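Local coordinates for magnesium and cobalt efflux protein CorC (Neisseria meningitidis, PDB 2PLI) that probably takes part in magnesium and cobalt transport, this chain being its C-terminal transporter-associated domain, which binds zinc in the crystal, at residues Arg19-Ile31 / Phe34-Gly48. Residues are numbered along the deposited sequence; the frame is centred on the assembly and turned at random. Where two conformers were deposited one is given.
Sequences RWRIHAATEIEDI and FFGTEYSSEEADTIG. With ZN (zinc ion), chain E; ZN (zinc ion), chain U; ZN (zinc ion), chain B.
W20 receives the edges of two consecutive phenylalanines on one face of its indole, a worked example of how edge-to-face packing seats a helix end on a sheet. F35 meets the six-membered ring with its plane turned 86° and CE1 lying 3.6 Å from W20 CE3, while F34 brings CE2 and CZ to the five-membered ring in an offset version of the same geometry. F34 CG lies anti to the backbone N (chi1 -173°) and that of F35 beside it (-72°), which lets neighbouring residues reach one indole.

Aliphatic contacts continue inward. I28 fits between Y39 and A44, on the loop that joins the two helices, CG2 against Y39 CB (3.7 Å) and CD1 against A44 CB (4.1 Å); I31 sets CG2 at the edge of the Y39 ring and CG1 against I47 CB.

Backbone bonds join the loop before one helix to the start of the next. I28 N donates to D45 O, I47 N to T26 O, and G48 N to A24 O (2.9 Å); E27 and T46 form a single beta bridge. T46 OG1 caps G49 N.

Two zinc ions bind acidic side chains of the contact. D45 OD1 binds one at 2.2 Å, with H23 of the second subunit, and E27 OE2 the other at 2.0 Å, with D10 and H13 of the second subunit and D10 of the fourth; R21 of the second subunit is a further polar partner of E27. Such coordination would be expected to ease repulsion between the carboxylates.

Strand 19-23, flanked by strands 12-14 and 82-89, thus carries the end of helix 28-35, while I47 opens helix 47-55 and rests on F72 of strand 70-77.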
ATOM      1  N   ARG A  19     -10.961   8.518  10.583  1.00  5.44           N
ATOM      2  CA  ARG A  19     -10.874   9.616   9.624  1.00  5.67           C
ATOM      3  C   ARG A  19      -9.562   9.491   8.889  1.00  4.57           C
ATOM      4  O   ARG A  19      -8.541   9.223   9.495  1.00  4.75           O
ATOM      5  CB  ARG A  19     -10.920  10.929  10.382  1.00  8.71           C
ATOM      6  CG  ARG A  19     -11.307  12.073   9.564  1.00 11.42           C
ATOM      7  CD  ARG A  19     -12.139  13.003  10.467  1.00 11.93           C
ATOM      8  NE  ARG A  19     -12.218  14.286   9.852  1.00 16.70           N
ATOM      9  CZ  ARG A  19     -11.392  15.288  10.084  1.00 12.89           C
ATOM     10  NH1 ARG A  19     -10.445  15.232  11.015  1.00 14.24           N
ATOM     11  NH2 ARG A  19     -11.581  16.366   9.398  1.00 12.17           N
ATOM     12  N   TRP A  20      -9.615   9.679   7.577  1.00  2.96           N
ATOM     13  CA  TRP A  20      -8.483   9.432   6.723  1.00  2.66           C
ATOM     14  C   TRP A  20      -8.196  10.573   5.762  1.00  3.29           C
ATOM     15  O   TRP A  20      -9.107  11.065   5.085  1.00  4.21           O
ATOM     16  CB  TRP A  20      -8.733   8.157   5.893  1.00  3.40           C
ATOM     17  CG  TRP A  20      -9.059   6.995   6.739  1.00  2.11           C
ATOM     18  CD1 TRP A  20      -8.176   6.137   7.304  1.00  3.16           C
ATOM     19  CD2 TRP A  20     -10.362   6.563   7.158  1.00  3.17           C
ATOM     20  NE1 TRP A  20      -8.833   5.202   8.069  1.00  3.74           N
ATOM     21  CE2 TRP A  20     -10.176   5.457   8.015  1.00  3.27           C
ATOM     22  CE3 TRP A  20     -11.668   7.002   6.912  1.00  2.00           C
ATOM     23  CZ2 TRP A  20     -11.241   4.785   8.607  1.00  4.20           C
ATOM     24  CZ3 TRP A  20     -12.742   6.326   7.539  1.00  2.75           C
ATOM     25  CH2 TRP A  20     -12.510   5.237   8.356  1.00  3.46           C
ATOM     26  N   ARG A  21      -6.931  10.954   5.652  1.00  2.00           N
ATOM     27  CA  ARG A  21      -6.537  11.911   4.643  1.00  3.37           C
ATOM     28  C   ARG A  21      -6.017  11.122   3.460  1.00  2.38           C
ATOM     29  O   ARG A  21      -5.125  10.264   3.640  1.00  3.03           O
ATOM     30  CB  ARG A  21      -5.455  12.846   5.166  1.00  3.49           C
ATOM     31  CG  ARG A  21      -5.159  13.945   4.135  1.00  6.42           C
ATOM     32  CD  ARG A  21      -4.045  14.888   4.610  1.00  9.08           C
ATOM     33  NE  ARG A  21      -4.338  15.522   5.873  1.00 15.43           N
ATOM     34  CZ  ARG A  21      -3.711  15.254   7.023  1.00 18.52           C
ATOM     35  NH1 ARG A  21      -2.728  14.344   7.090  1.00 19.80           N
ATOM     36  NH2 ARG A  21      -4.073  15.894   8.119  1.00 18.06           N
ATOM     37  N   ILE A  22      -6.576  11.370   2.277  1.00  2.07           N
ATOM     38  CA  ILE A  22      -6.293  10.502   1.129  1.00  2.17           C
ATOM     39  C   ILE A  22      -5.739  11.302  -0.061  1.00  2.09           C
ATOM     40  O   ILE A  22      -6.345  12.283  -0.498  1.00  2.00           O
ATOM     41  CB  ILE A  22      -7.602   9.772   0.675  1.00  2.40           C
ATOM     42  CG1 ILE A  22      -8.200   8.958   1.823  1.00  4.22           C
ATOM     43  CG2 ILE A  22      -7.340   8.853  -0.536  1.00  2.15           C
ATOM     44  CD1 ILE A  22      -9.484   8.197   1.483  1.00  3.73           C
ATOM     45  N   HIS A  23      -4.603  10.851  -0.583  0.50  2.00           N
ATOM     46  CA  HIS A  23      -4.030  11.409  -1.799  0.50  2.21           C
ATOM     47  C   HIS A  23      -4.999  11.122  -2.919  0.50  2.00           C
ATOM     48  O   HIS A  23      -5.402   9.992  -3.130  0.50  2.00           O
ATOM     49  CB  HIS A  23      -2.684  10.771  -2.137  0.50  2.00           C
ATOM     50  CG  HIS A  23      -1.578  11.147  -1.211  0.50  2.00           C
ATOM     51  ND1 HIS A  23      -0.249  10.951  -1.529  0.50  5.22           N
ATOM     52  CD2 HIS A  23      -1.592  11.670   0.037  0.50  3.84           C
ATOM     53  CE1 HIS A  23       0.503  11.352  -0.520  0.50  2.51           C
ATOM     54  NE2 HIS A  23      -0.286  11.796   0.435  0.50  4.91           N
ATOM     55  N   ALA A  24      -5.337  12.149  -3.683  1.00  2.25           N
ATOM     56  CA  ALA A  24      -6.271  11.952  -4.783  1.00  2.60           C
ATOM     57  C   ALA A  24      -5.838  10.948  -5.850  1.00  2.90           C
ATOM     58  O   ALA A  24      -6.694  10.401  -6.567  1.00  4.80           O
ATOM     59  CB  ALA A  24      -6.600  13.295  -5.439  1.00  3.94           C
ATOM     60  N   ALA A  25      -4.536  10.792  -5.991  1.00  2.01           N
ATOM     61  CA  ALA A  25      -3.975   9.899  -6.993  1.00  3.41           C
ATOM     62  C   ALA A  25      -4.029   8.411  -6.600  1.00  2.89           C
ATOM     63  O   ALA A  25      -3.725   7.534  -7.439  1.00  4.45           O
ATOM     64  CB  ALA A  25      -2.575  10.348  -7.296  1.00  4.83           C
ATOM     65  N   THR A  26      -4.548   8.122  -5.398  1.00  3.10           N
ATOM     66  CA  THR A  26      -4.694   6.736  -4.910  1.00  3.32           C
ATOM     67  C   THR A  26      -5.621   5.957  -5.872  1.00  3.15           C
ATOM     68  O   THR A  26      -6.685   6.430  -6.249  1.00  3.07           O
ATOM     69  CB  THR A  26      -5.260   6.681  -3.508  1.00  3.42           C
ATOM     70  OG1 THR A  26      -4.440   7.436  -2.615  1.00  2.00           O
ATOM     71  CG2 THR A  26      -5.348   5.222  -3.048  1.00  4.71           C
ATOM     72  N   GLU A  27      -5.172   4.788  -6.294  1.00  4.01           N
ATOM     73  CA  GLU A  27      -5.923   3.999  -7.250  1.00  4.26           C
ATOM     74  C   GLU A  27      -7.163   3.433  -6.601  1.00  5.15           C
ATOM     75  O   GLU A  27      -7.158   2.988  -5.429  1.00  4.90           O
ATOM     76  CB  GLU A  27      -5.003   2.915  -7.837  1.00  4.35           C
ATOM     77  CG  GLU A  27      -3.911   3.550  -8.686  1.00  7.20           C
ATOM     78  CD  GLU A  27      -2.716   2.655  -8.970  1.00  6.49           C
ATOM     79  OE1 GLU A  27      -2.876   1.528  -9.462  1.00  3.04           O
ATOM     80  OE2 GLU A  27      -1.522   3.035  -8.735  1.00  9.37           O
ATOM     81  N   ILE A  28      -8.219   3.463  -7.444  1.00  5.72           N
ATOM     82  CA  ILE A  28      -9.510   3.003  -6.915  1.00  6.11           C
ATOM     83  C   ILE A  28      -9.425   1.602  -6.325  1.00  5.40           C
ATOM     84  O   ILE A  28     -10.018   1.342  -5.290  1.00  5.38           O
ATOM     85  CB  ILE A  28     -10.609   3.105  -8.018  1.00  6.68           C
ATOM     86  CG1 ILE A  28     -10.883   4.565  -8.366  1.00  9.80           C
ATOM     87  CG2 ILE A  28     -11.890   2.416  -7.534  1.00  7.42           C
ATOM     88  CD1 ILE A  28     -11.896   4.725  -9.551  1.00  8.54           C
ATOM     89  N   GLU A  29      -8.630   0.704  -6.931  1.00  5.92           N
ATOM     90  CA  GLU A  29      -8.508  -0.646  -6.383  1.00  5.90           C
ATOM     91  C   GLU A  29      -7.878  -0.676  -5.004  1.00  5.50           C
ATOM     92  O   GLU A  29      -8.228  -1.496  -4.179  1.00  6.43           O
ATOM     93  CB  GLU A  29      -7.710  -1.550  -7.305  1.00  6.08           C
ATOM     94  CG  GLU A  29      -8.302  -1.674  -8.679  1.00  6.82           C
ATOM     95  CD  GLU A  29      -7.796  -0.681  -9.675  1.00  8.16           C
ATOM     96  OE1 GLU A  29      -7.289   0.399  -9.336  1.00  7.72           O
ATOM     97  OE2 GLU A  29      -7.898  -1.005 -10.871  1.00 12.47           O
ATOM     98  N   ASP A  30      -6.955   0.238  -4.761  1.00  4.15           N
ATOM     99  CA  ASP A  30      -6.333   0.336  -3.453  1.00  5.28           C
ATOM    100  C   ASP A  30      -7.252   0.940  -2.395  1.00  4.76           C
ATOM    101  O   ASP A  30      -7.234   0.535  -1.199  1.00  5.22           O
ATOM    102  CB  ASP A  30      -4.992   1.027  -3.567  1.00  4.81           C
ATOM    103  CG  ASP A  30      -4.023   0.227  -4.461  1.00  6.97           C
ATOM    104  OD1 ASP A  30      -3.929  -1.020  -4.327  1.00 10.46           O
ATOM    105  OD2 ASP A  30      -3.433   0.837  -5.377  1.00  8.69           O
ATOM    106  N   ILE A  31      -8.192   1.838  -2.748  1.00  4.55           N
ATOM    107  CA  ILE A  31      -9.292   2.311  -1.924  1.00  3.80           C
ATOM    108  C   ILE A  31     -10.183   1.129  -1.554  1.00  4.88           C
ATOM    109  O   ILE A  31     -10.547   0.941  -0.412  1.00  4.54           O
ATOM    110  CB  ILE A  31     -10.111   3.377  -2.680  1.00  3.75           C
ATOM    111  CG1 ILE A  31      -9.241   4.642  -2.919  1.00  3.80           C
ATOM    112  CG2 ILE A  31     -11.396   3.708  -1.929  1.00  4.79           C
ATOM    113  CD1 ILE A  31      -8.898   5.497  -1.669  1.00  6.70           C
ATOM    114  N   PHE A  34      -8.669  -1.149   1.019  1.00  5.17           N
ATOM    115  CA  PHE A  34      -8.558  -0.483   2.313  1.00  4.49           C
ATOM    116  C   PHE A  34      -9.877  -0.420   3.040  1.00  6.09           C
ATOM    117  O   PHE A  34      -9.945  -0.682   4.266  1.00  6.34           O
ATOM    118  CB  PHE A  34      -7.934   0.893   2.141  1.00  5.33           C
ATOM    119  CG  PHE A  34      -7.626   1.589   3.451  1.00  3.06           C
ATOM    120  CD1 PHE A  34      -6.321   1.520   4.001  1.00  2.76           C
ATOM    121  CD2 PHE A  34      -8.586   2.338   4.124  1.00  4.39           C
ATOM    122  CE1 PHE A  34      -6.000   2.172   5.163  1.00  3.62           C
ATOM    123  CE2 PHE A  34      -8.276   2.984   5.281  1.00  3.34           C
ATOM    124  CZ  PHE A  34      -7.000   2.882   5.842  1.00  3.42           C
ATOM    125  N   PHE A  35     -10.946  -0.114   2.307  1.00  4.91           N
ATOM    126  CA  PHE A  35     -12.226   0.158   2.911  1.00  6.09           C
ATOM    127  C   PHE A  35     -13.246  -0.945   2.755  1.00  6.70           C
ATOM    128  O   PHE A  35     -14.297  -0.891   3.376  1.00  8.11           O
ATOM    129  CB  PHE A  35     -12.834   1.433   2.328  1.00  6.20           C
ATOM    130  CG  PHE A  35     -12.145   2.681   2.773  1.00  2.80           C
ATOM    131  CD1 PHE A  35     -12.311   3.159   4.059  1.00  3.82           C
ATOM    132  CD2 PHE A  35     -11.310   3.377   1.916  1.00  3.31           C
ATOM    133  CE1 PHE A  35     -11.651   4.283   4.481  1.00  3.58           C
ATOM    134  CE2 PHE A  35     -10.660   4.512   2.325  1.00  4.77           C
ATOM    135  CZ  PHE A  35     -10.805   4.963   3.611  1.00  3.76           C
ATOM    136  N   GLY A  36     -12.963  -1.923   1.928  1.00  8.73           N
ATOM    137  CA  GLY A  36     -13.964  -2.950   1.606  1.00  9.71           C
ATOM    138  C   GLY A  36     -15.106  -2.468   0.708  1.00 10.91           C
ATOM    139  O   GLY A  36     -16.172  -3.126   0.608  1.00 12.77           O
ATOM    140  N   THR A  37     -14.892  -1.353   0.032  1.00 11.21           N
ATOM    141  CA  THR A  37     -15.795  -0.801  -0.981  1.00 10.22           C
ATOM    142  C   THR A  37     -15.640  -1.562  -2.300  1.00 11.63           C
ATOM    143  O   THR A  37     -14.698  -2.326  -2.495  1.00 10.17           O
ATOM    144  CB  THR A  37     -15.535   0.704  -1.159  1.00 10.79           C
ATOM    145  OG1 THR A  37     -14.124   0.921  -1.342  1.00  9.09           O
ATOM    146  CG2 THR A  37     -15.986   1.485   0.088  1.00  9.08           C
ATOM    147  N   GLU A  38     -16.585  -1.332  -3.207  1.00 11.78           N
ATOM    148  CA  GLU A  38     -16.569  -1.952  -4.516  1.00 13.81           C
ATOM    149  C   GLU A  38     -16.779  -0.901  -5.597  1.00 13.41           C
ATOM    150  O   GLU A  38     -17.580  -1.067  -6.541  1.00 11.96           O
ATOM    151  CB  GLU A  38     -17.647  -3.050  -4.572  1.00 13.85           C
ATOM    152  CG  GLU A  38     -17.324  -4.277  -3.732  1.00 16.86           C
ATOM    153  CD  GLU A  38     -18.481  -5.267  -3.685  1.00 19.44           C
ATOM    154  OE1 GLU A  38     -19.318  -5.265  -4.621  1.00 24.77           O
ATOM    155  OE2 GLU A  38     -18.555  -6.047  -2.704  1.00 27.93           O
ATOM    156  N   TYR A  39     -16.060   0.210  -5.446  1.00 13.20           N
ATOM    157  CA  TYR A  39     -16.095   1.258  -6.414  1.00 13.74           C
ATOM    158  C   TYR A  39     -15.527   0.800  -7.727  1.00 15.50           C
ATOM    159  O   TYR A  39     -14.609  -0.008  -7.798  1.00 15.37           O
ATOM    160  CB  TYR A  39     -15.260   2.424  -5.950  1.00 13.63           C
ATOM    161  CG  TYR A  39     -15.671   3.070  -4.658  1.00 13.04           C
ATOM    162  CD1 TYR A  39     -16.989   3.336  -4.359  1.00 12.58           C
ATOM    163  CD2 TYR A  39     -14.713   3.501  -3.749  1.00 15.09           C
ATOM    164  CE1 TYR A  39     -17.347   3.979  -3.185  1.00 11.74           C
ATOM    165  CE2 TYR A  39     -15.066   4.152  -2.606  1.00 14.26           C
ATOM    166  CZ  TYR A  39     -16.382   4.365  -2.300  1.00 12.93           C
ATOM    167  OH  TYR A  39     -16.674   5.025  -1.120  1.00 12.29           O
ATOM    168  N   SER A  40     -16.081   1.358  -8.784  1.00 18.46           N
ATOM    169  CA  SER A  40     -15.666   0.981 -10.102  1.00 20.67           C
ATOM    170  C   SER A  40     -16.132   2.110 -10.989  1.00 21.86           C
ATOM    171  O   SER A  40     -17.209   2.648 -10.788  1.00 22.44           O
ATOM    172  CB  SER A  40     -16.326  -0.357 -10.446  1.00 21.67           C
ATOM    173  OG  SER A  40     -16.433  -0.564 -11.819  1.00 24.84           O
ATOM    174  N   SER A  41     -15.301   2.491 -11.944  1.00 22.95           N
ATOM    175  CA  SER A  41     -15.691   3.490 -12.920  1.00 22.91           C
ATOM    176  C   SER A  41     -15.249   3.001 -14.274  1.00 24.14           C
ATOM    177  O   SER A  41     -14.273   2.266 -14.400  1.00 24.36           O
ATOM    178  CB  SER A  41     -15.045   4.839 -12.589  1.00 23.48           C
ATOM    179  OG  SER A  41     -15.307   5.809 -13.592  1.00 20.11           O
ATOM    180  N   GLU A  42     -16.008   3.376 -15.284  1.00 25.14           N
ATOM    181  CA  GLU A  42     -15.587   3.135 -16.630  1.00 26.22           C
ATOM    182  C   GLU A  42     -14.519   4.150 -17.026  1.00 26.51           C
ATOM    183  O   GLU A  42     -13.680   3.860 -17.877  1.00 27.88           O
ATOM    184  CB  GLU A  42     -16.802   3.226 -17.545  1.00 26.61           C
ATOM    185  CG  GLU A  42     -17.775   2.093 -17.318  1.00 26.69           C
ATOM    186  CD  GLU A  42     -17.283   0.788 -17.915  1.00 27.83           C
ATOM    187  OE1 GLU A  42     -16.621   0.818 -18.976  1.00 28.00           O
ATOM    188  OE2 GLU A  42     -17.584  -0.268 -17.337  1.00 28.72           O
ATOM    189  N   GLU A  43     -14.559   5.328 -16.408  1.00 25.89           N
ATOM    190  CA  GLU A  43     -13.806   6.488 -16.875  1.00 25.23           C
ATOM    191  C   GLU A  43     -12.808   7.056 -15.855  1.00 25.06           C
ATOM    192  O   GLU A  43     -12.076   7.999 -16.191  1.00 26.04           O
ATOM    193  CB  GLU A  43     -14.793   7.591 -17.296  1.00 26.27           C
ATOM    194  CG  GLU A  43     -15.418   8.355 -16.118  1.00 26.85           C
ATOM    195  CD  GLU A  43     -16.673   9.161 -16.465  1.00 27.20           C
ATOM    196  OE1 GLU A  43     -17.140   9.133 -17.626  1.00 29.51           O
ATOM    197  OE2 GLU A  43     -17.188   9.843 -15.544  1.00 30.71           O
ATOM    198  N   ALA A  44     -12.819   6.528 -14.624  1.00 22.25           N
ATOM    199  CA  ALA A  44     -11.902   6.961 -13.555  1.00 21.10           C
ATOM    200  C   ALA A  44     -11.062   5.799 -13.064  1.00 17.99           C
ATOM    201  O   ALA A  44     -11.562   4.698 -12.888  1.00 19.63           O
ATOM    202  CB  ALA A  44     -12.674   7.550 -12.377  1.00 20.85           C
ATOM    203  N   ASP A  45      -9.805   6.077 -12.778  1.00 13.70           N
ATOM    204  CA  ASP A  45      -8.907   5.084 -12.197  1.00 11.53           C
ATOM    205  C   ASP A  45      -8.398   5.379 -10.781  1.00  9.71           C
ATOM    206  O   ASP A  45      -7.826   4.497 -10.102  1.00  8.39           O
ATOM    207  CB  ASP A  45      -7.701   4.975 -13.061  1.00 11.35           C
ATOM    208  CG  ASP A  45      -6.913   3.793 -12.709  1.00 15.98           C
ATOM    209  OD1 ASP A  45      -7.557   2.710 -12.440  1.00 20.59           O
ATOM    210  OD2 ASP A  45      -5.671   3.934 -12.627  1.00 26.94           O
ATOM    211  N   THR A  46      -8.599   6.627 -10.363  1.00  7.92           N
ATOM    212  CA  THR A  46      -8.172   7.097  -9.046  1.00  7.36           C
ATOM    213  C   THR A  46      -9.363   7.634  -8.245  1.00  6.52           C
ATOM    214  O   THR A  46     -10.437   7.968  -8.782  1.00  6.03           O
ATOM    215  CB  THR A  46      -7.130   8.220  -9.133  1.00  7.83           C
ATOM    216  OG1 THR A  46      -7.746   9.419  -9.663  1.00  7.01           O
ATOM    217  CG2 THR A  46      -5.911   7.834  -9.988  1.00  7.18           C
ATOM    218  N   ILE A  47      -9.141   7.791  -6.941  1.00  5.16           N
ATOM    219  CA  ILE A  47     -10.233   8.260  -6.089  1.00  4.92           C
ATOM    220  C   ILE A  47     -10.573   9.712  -6.433  1.00  4.95           C
ATOM    221  O   ILE A  47     -11.731  10.085  -6.417  1.00  5.30           O
ATOM    222  CB  ILE A  47      -9.903   8.039  -4.620  1.00  5.63           C
ATOM    223  CG1 ILE A  47     -11.108   8.328  -3.714  1.00  5.54           C
ATOM    224  CG2 ILE A  47      -8.683   8.856  -4.213  1.00  5.20           C
ATOM    225  CD1 ILE A  47     -12.389   7.561  -4.045  1.00  7.08           C
ATOM    226  N   GLY A  48      -9.568  10.530  -6.750  1.00  4.97           N
ATOM    227  CA  GLY A  48      -9.815  11.910  -7.195  1.00  5.82           C
ATOM    228  C   GLY A  48     -10.682  11.931  -8.450  1.00  5.58           C
ATOM    229  O   GLY A  48     -11.616  12.733  -8.590  1.00  3.92           O
TER
HETATM  230 ZN    ZN E 703      -6.088   1.055 -12.052  1.00 21.35          ZN
HETATM  231 ZN    ZN U 702       0.032   1.842  -8.961  1.00 10.19          ZN
HETATM  232 ZN    ZN B 712     -16.895  -1.936 -18.747  1.00 41.61          ZN
HETATM  233  O   HOH W   1      -6.282  11.821  -9.453  1.00 22.93           O
HETATM  234  O   HOH W   2      -4.412   0.116 -11.164  1.00 13.75           O
HETATM  235  O   HOH W   3     -18.339  -1.648 -20.527  1.00 43.38           O
HETATM  236  O   HOH W   4     -17.200  -2.212 -16.678  1.00 27.43           O